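Long-range contacts in CooT (Carboxydothermus hydrogenoformans, PDB 6FAN), which probably acts as a nickel chaperone in the maturation of carbon monoxide dehydrogenase: residues 5-10 against 54-59; 18-23 against 35-40. All coordinates share one frame; numbering follows the deposited sequence. Where two conformers were deposited one is given.

Contact 1 of 2, residues 5-10 against 54-59; sequences SAFIVN and DHRILL
The ring of F7 lies against R56 and L58, side chains of the adjacent strand, on the face of the sheet that also carries S5. R56 reaches it from above: NH1 stands over one face, displaced toward the rim, 4.0 Å from F7 CE2, and the guanidinium plane is inclined 42° to the ring. With R56 CZ 5.2 Å from the centroid of the F7 ring, this is a long cation-pi contact and at most a weak attraction. A bend in the side chain of R56 at its third torsion (chi3 57°) carries the guanidinium toward F7, with L58 CD2 against one of its faces. The charge itself is met by E14 and E51, which form salt bridges with NH2 and NE. L58 CD2 also approaches the ring obliquely, 4.1 Å from F7 CD2, so a single methyl packs against both flat side chains. Cutting the F7 ring back to an alanine here would probably open a gap beneath R56 NH1 and leave L58 CD2 with the CB alone to pack on. The two strands, 5-10 and 56-59, run parallel and are neighbours inside a mixed sheet. F7 N gives its hydrogen to I57 O (2.8 Å, 166° at the hydrogen), while F7 O receives L59 N. At the start, S5 N bonds to H55 O, where H55 and R56 together sit opposite the single residue E51, a G1 beta bulge. The opposite face is apolar. There the small A6 admits I57, CB to CB at 4.1 Å, and I8 lays CD1 across L59 CB at 3.9 Å. L59, a flexible branched chain suited to filling a buried site, also meets L31 and I43 of the other strands.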
loop_
_atom_site.group_PDB
_atom_site.type_symbol
_atom_site.label_atom_id
_atom_site.label_comp_id
_atom_site.label_asym_id
_atom_site.label_seq_id
_atom_site.Cartn_x
_atom_site.Cartn_y
_atom_site.Cartn_z
ATOM N N SER E 5 8.510 5.332 -3.717
ATOM C CA SER E 5 9.620 4.507 -3.344
ATOM C C SER E 5 9.306 3.631 -2.140
ATOM O O SER E 5 8.692 4.091 -1.143
ATOM C CB SER E 5 10.818 5.414 -3.041
ATOM O OG SER E 5 11.246 6.005 -4.249
ATOM N N ALA E 6 9.758 2.350 -2.199
ATOM C CA ALA E 6 9.636 1.463 -1.027
ATOM C C ALA E 6 10.919 1.473 -0.183
ATOM O O ALA E 6 12.018 1.362 -0.729
ATOM C CB ALA E 6 9.325 0.059 -1.506
ATOM N N PHE E 7 10.764 1.561 1.118
ATOM C CA PHE E 7 11.884 1.573 2.071
ATOM C C PHE E 7 11.727 0.447 3.084
ATOM O O PHE E 7 10.590 0.120 3.458
ATOM C CB PHE E 7 11.928 2.894 2.837
ATOM C CG PHE E 7 12.177 4.091 1.972
ATOM C CD1 PHE E 7 13.504 4.582 1.784
ATOM C CD2 PHE E 7 11.115 4.756 1.286
ATOM C CE1 PHE E 7 13.745 5.712 0.972
ATOM C CE2 PHE E 7 11.396 5.877 0.473
ATOM C CZ PHE E 7 12.700 6.346 0.335
ATOM N N ILE E 8 12.848 -0.120 3.519
ATOM C CA ILE E 8 12.838 -1.063 4.659
ATOM C C ILE E 8 13.170 -0.259 5.905
ATOM O O ILE E 8 14.179 0.463 5.928
ATOM C CB ILE E 8 13.848 -2.226 4.513
ATOM C CG1 ILE E 8 13.700 -2.976 3.212
ATOM C CG2 ILE E 8 13.778 -3.117 5.729
ATOM C CD1 ILE E 8 12.306 -3.527 2.893
ATOM N N VAL E 9 12.324 -0.364 6.921
ATOM C CA VAL E 9 12.506 0.396 8.147
ATOM C C VAL E 9 12.932 -0.550 9.296
ATOM O O VAL E 9 12.175 -1.467 9.678
ATOM C CB VAL E 9 11.261 1.271 8.512
ATOM C CG1 VAL E 9 11.317 1.754 9.968
ATOM C CG2 VAL E 9 11.045 2.423 7.541
ATOM N N ASN E 10 14.152 -0.360 9.766
ATOM C CA ASN E 10 14.604 -1.063 10.980
ATOM C C ASN E 10 14.838 -0.018 12.091
ATOM O O ASN E 10 15.892 0.651 12.088
ATOM C CB ASN E 10 15.904 -1.861 10.695
ATOM C CG ASN E 10 15.899 -2.667 9.385
ATOM O OD1 ASN E 10 15.434 -3.800 9.375
ATOM N ND2 ASN E 10 16.502 -2.127 8.306
ATOM N N ASP E 54 3.710 11.863 0.178
ATOM C CA ASP E 54 5.162 11.899 0.270
ATOM C C ASP E 54 5.919 10.786 -0.490
ATOM O O ASP E 54 7.119 10.641 -0.311
ATOM C CB ASP E 54 5.585 11.929 1.733
ATOM C CG ASP E 54 5.040 13.142 2.493
ATOM O OD1 ASP E 54 4.711 14.163 1.850
ATOM O OD2 ASP E 54 4.960 13.064 3.739
ATOM N N HIS E 55 5.232 10.041 -1.329
ATOM C CA HIS E 55 5.830 8.997 -2.229
ATOM C C HIS E 55 6.546 7.898 -1.489
ATOM O O HIS E 55 7.599 7.490 -1.926
ATOM C CB HIS E 55 6.754 9.647 -3.307
ATOM C CG HIS E 55 6.096 10.744 -4.089
ATOM N ND1 HIS E 55 4.999 10.534 -4.899
ATOM C CD2 HIS E 55 6.316 12.078 -4.090
ATOM C CE1 HIS E 55 4.625 11.684 -5.435
ATOM N NE2 HIS E 55 5.409 12.638 -4.957
ATOM N N ARG E 56 5.993 7.438 -0.365
ATOM C CA ARG E 56 6.696 6.458 0.509
ATOM C C ARG E 56 5.855 5.205 0.816
ATOM O O ARG E 56 4.692 5.309 1.206
ATOM C CB ARG E 56 7.169 7.099 1.802
ATOM C CG ARG E 56 8.232 8.147 1.598
ATOM C CD ARG E 56 8.343 9.194 2.755
ATOM N NE ARG E 56 8.584 8.683 4.089
ATOM C CZ ARG E 56 9.750 8.197 4.524
ATOM N NH1 ARG E 56 10.832 8.116 3.729
ATOM N NH2 ARG E 56 9.834 7.756 5.778
ATOM N N ILE E 57 6.491 4.042 0.625
ATOM C CA ILE E 57 5.918 2.776 1.067
ATOM C C ILE E 57 6.922 2.273 2.127
ATOM O O ILE E 57 8.059 2.004 1.793
ATOM C CB ILE E 57 5.818 1.741 -0.079
ATOM C CG1 ILE E 57 4.874 2.241 -1.196
ATOM C CG2 ILE E 57 5.331 0.397 0.491
ATOM C CD1 ILE E 57 5.098 1.521 -2.570
ATOM N N LEU E 58 6.496 2.138 3.383
ATOM C CA LEU E 58 7.393 1.698 4.441
ATOM C C LEU E 58 7.084 0.283 4.832
ATOM O O LEU E 58 5.959 -0.028 5.198
ATOM C CB LEU E 58 7.317 2.608 5.676
ATOM C CG LEU E 58 7.446 4.119 5.411
ATOM C CD1 LEU E 58 7.606 4.755 6.816
ATOM C CD2 LEU E 58 8.659 4.467 4.548
ATOM N N LEU E 59 8.115 -0.544 4.720
ATOM C CA LEU E 59 8.041 -1.980 4.932
ATOM C C LEU E 59 8.873 -2.363 6.159
ATOM O O LEU E 59 9.876 -1.706 6.459
ATOM C CB LEU E 59 8.586 -2.710 3.686
ATOM C CG LEU E 59 7.942 -2.402 2.335
ATOM C CD1 LEU E 59 8.603 -3.134 1.184
ATOM C CD2 LEU E 59 6.444 -2.627 2.383
#

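Contact 2 of 2, residues 18-23 against 35-40; sequences LERVDK and NIFGQR
A type I beta turn from N35 to G38, joining strands 30-35 and 40-43, packs against the corner that strand 13-27 makes at E19 and R20. The backbones are tied by I36 N to R20 O, 3.0 Å, next to the antiparallel non-hydrogen-bonded pair V21 and N35. Asparagine suits the first turn position because its amide can serve the turn itself: with CG between the backbone N and the carbonyl carbon (chi1 77°), OD1 accepts F37 N at 2.9 Å, an Asx turn, and Q39 N at 3.1 Å, the two arriving from opposite faces of the amide plane. On the outer side, I36 CD1 lies over one face of the R20 guanidinium, 3.8 Å from R20 CZ, while I36 CG1 sits over the centre of the F37 ring. R20 NH1 meets that ring at its edge, 3.6 Å from F37 CZ, with the planes 87° apart. Deeper in, L18 CD1 packs 3.9 Å from N35 ND2. R20 NE makes a long, weak ion pair with E3 of the same chain. The R20 arrangement across the turn is therefore not a cation-pi stack: I36 gives the guanidinium an apolar cover on one face, and F37 offers it an aromatic edge.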
loop_
_atom_site.group_PDB
_atom_site.type_symbol
_atom_site.label_atom_id
_atom_site.label_comp_id
_atom_site.label_asym_id
_atom_site.label_seq_id
_atom_site.Cartn_x
_atom_site.Cartn_y
_atom_site.Cartn_z
ATOM N N LEU E 18 13.268 -0.152 -3.415
ATOM C CA LEU E 18 12.883 -0.089 -4.826
ATOM C C LEU E 18 12.227 1.272 -5.130
ATOM O O LEU E 18 11.337 1.715 -4.405
ATOM C CB LEU E 18 11.943 -1.264 -5.200
ATOM C CG LEU E 18 11.693 -1.468 -6.703
ATOM C CD1 LEU E 18 13.007 -1.770 -7.450
ATOM C CD2 LEU E 18 10.624 -2.491 -7.072
ATOM N N GLU E 19 12.673 1.912 -6.188
ATOM C CA GLU E 19 12.160 3.202 -6.553
ATOM C C GLU E 19 11.101 3.051 -7.601
ATOM O O GLU E 19 11.069 2.113 -8.347
ATOM C CB GLU E 19 13.271 4.157 -7.057
ATOM C CG GLU E 19 14.354 4.558 -6.050
ATOM C CD GLU E 19 15.094 5.884 -6.324
ATOM O OE1 GLU E 19 16.000 5.927 -7.135
ATOM O OE2 GLU E 19 14.814 6.898 -5.700
ATOM N N ARG E 20 10.168 3.956 -7.563
ATOM C CA ARG E 20 9.102 4.064 -8.604
ATOM C C ARG E 20 8.266 2.793 -8.702
ATOM O O ARG E 20 7.947 2.352 -9.814
ATOM C CB ARG E 20 9.615 4.543 -9.951
ATOM C CG ARG E 20 10.585 5.723 -9.747
ATOM C CD ARG E 20 11.113 6.182 -11.017
ATOM N NE ARG E 20 10.161 7.065 -11.664
ATOM C CZ ARG E 20 10.434 7.788 -12.750
ATOM N NH1 ARG E 20 11.670 7.810 -13.285
ATOM N NH2 ARG E 20 9.492 8.545 -13.308
ATOM N N VAL E 21 7.859 2.268 -7.550
ATOM C CA VAL E 21 6.995 1.108 -7.459
ATOM C C VAL E 21 5.630 1.444 -8.055
ATOM O O VAL E 21 5.012 2.498 -7.735
ATOM C CB VAL E 21 6.764 0.692 -5.967
ATOM C CG1 VAL E 21 5.835 -0.548 -5.857
ATOM C CG2 VAL E 21 8.147 0.386 -5.341
ATOM N N ASP E 22 5.175 0.572 -8.951
ATOM C CA ASP E 22 3.838 0.673 -9.480
ATOM C C ASP E 22 2.948 -0.321 -8.734
ATOM O O ASP E 22 2.018 0.100 -8.013
ATOM C CB ASP E 22 3.827 0.407 -10.989
ATOM C CG ASP E 22 2.418 0.412 -11.570
ATOM O OD1 ASP E 22 1.439 0.841 -10.943
ATOM O OD2 ASP E 22 2.243 -0.079 -12.672
ATOM N N LYS E 23 3.229 -1.627 -8.879
ATOM C CA LYS E 23 2.385 -2.651 -8.244
ATOM C C LYS E 23 3.011 -3.201 -6.992
ATOM O O LYS E 23 4.236 -3.394 -6.929
ATOM C CB LYS E 23 2.092 -3.814 -9.224
ATOM C CG LYS E 23 1.673 -3.418 -10.633
ATOM C CD LYS E 23 0.202 -3.109 -10.899
ATOM C CE LYS E 23 -0.017 -2.643 -12.327
ATOM N NZ LYS E 23 0.033 -3.896 -13.112
ATOM N N ASN E 35 8.238 -2.186 -10.411
ATOM C CA ASN E 35 8.361 -0.751 -10.679
ATOM C C ASN E 35 7.927 -0.400 -12.101
ATOM O O ASN E 35 7.603 -1.306 -12.896
ATOM C CB ASN E 35 9.734 -0.182 -10.295
ATOM C CG ASN E 35 10.876 -0.524 -11.320
ATOM O OD1 ASN E 35 10.674 -0.987 -12.466
ATOM N ND2 ASN E 35 12.086 -0.272 -10.884
ATOM N N ILE E 36 7.902 0.901 -12.415
ATOM C CA ILE E 36 7.409 1.328 -13.735
ATOM C C ILE E 36 8.281 0.847 -14.943
ATOM O O ILE E 36 7.823 0.873 -16.065
ATOM C CB ILE E 36 7.193 2.864 -13.825
ATOM C CG1 ILE E 36 8.526 3.635 -13.715
ATOM C CG2 ILE E 36 6.146 3.312 -12.827
ATOM C CD1 ILE E 36 8.375 5.049 -14.301
ATOM N N PHE E 37 9.519 0.422 -14.673
ATOM C CA PHE E 37 10.419 -0.104 -15.726
ATOM C C PHE E 37 10.293 -1.616 -15.894
ATOM O O PHE E 37 10.947 -2.194 -16.771
ATOM C CB PHE E 37 11.891 0.305 -15.458
ATOM C CG PHE E 37 12.068 1.779 -15.178
ATOM C CD1 PHE E 37 11.771 2.775 -16.168
ATOM C CD2 PHE E 37 12.405 2.189 -13.902
ATOM C CE1 PHE E 37 11.859 4.107 -15.859
ATOM C CE2 PHE E 37 12.570 3.558 -13.614
ATOM C CZ PHE E 37 12.311 4.515 -14.601
ATOM N N GLY E 38 9.456 -2.243 -15.062
ATOM C CA GLY E 38 9.150 -3.686 -15.148
ATOM C C GLY E 38 10.071 -4.527 -14.280
ATOM O O GLY E 38 9.954 -5.741 -14.267
ATOM N N GLN E 39 10.976 -3.886 -13.541
ATOM C CA GLN E 39 11.812 -4.589 -12.592
ATOM C C GLN E 39 11.005 -5.086 -11.401
ATOM O O GLN E 39 10.176 -4.344 -10.837
ATOM C CB GLN E 39 12.986 -3.693 -12.156
ATOM C CG GLN E 39 14.007 -4.425 -11.285
ATOM C CD GLN E 39 15.060 -3.540 -10.594
ATOM O OE1 GLN E 39 15.332 -2.386 -11.011
ATOM N NE2 GLN E 39 15.654 -4.080 -9.497
ATOM N N ARG E 40 11.222 -6.341 -11.013
ATOM C CA ARG E 40 10.468 -6.963 -9.911
ATOM C C ARG E 40 11.374 -7.386 -8.777
ATOM O O ARG E 40 12.487 -7.823 -9.012
ATOM C CB ARG E 40 9.674 -8.163 -10.414
ATOM C CG ARG E 40 8.652 -7.790 -11.451
ATOM C CD ARG E 40 8.197 -8.993 -12.248
ATOM N NE ARG E 40 7.158 -8.561 -13.177
ATOM C CZ ARG E 40 6.465 -9.368 -13.974
ATOM N NH1 ARG E 40 6.701 -10.685 -13.997
ATOM N NH2 ARG E 40 5.518 -8.869 -14.729
#

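In the fold
Contact 1 and contact 2 have centres 13 Å apart, and both reach the same mixed sheet, segment 35-40 chiefly as the turn at its margin. Along the chain contact 2 is nested within the loop that contact 1 closes: 5-10 comes first, then 18-23 and 35-40, and finally 54-59. Strands 4-10 and 13-27, consecutive in sequence and adjacent in the sheet, are linked by a probable hydrogen bond from A6 N to L18 O; separately, I57 CD1 of strand 56-61 packs on V21 CB. Both contacts also reach the second subunit, contact 1 by I57 on its L52 and contact 2 by D22 bonding its V53 and by K23, where the sheet continues across the interface, so strands that carry these contacts also take part in the subunit interface.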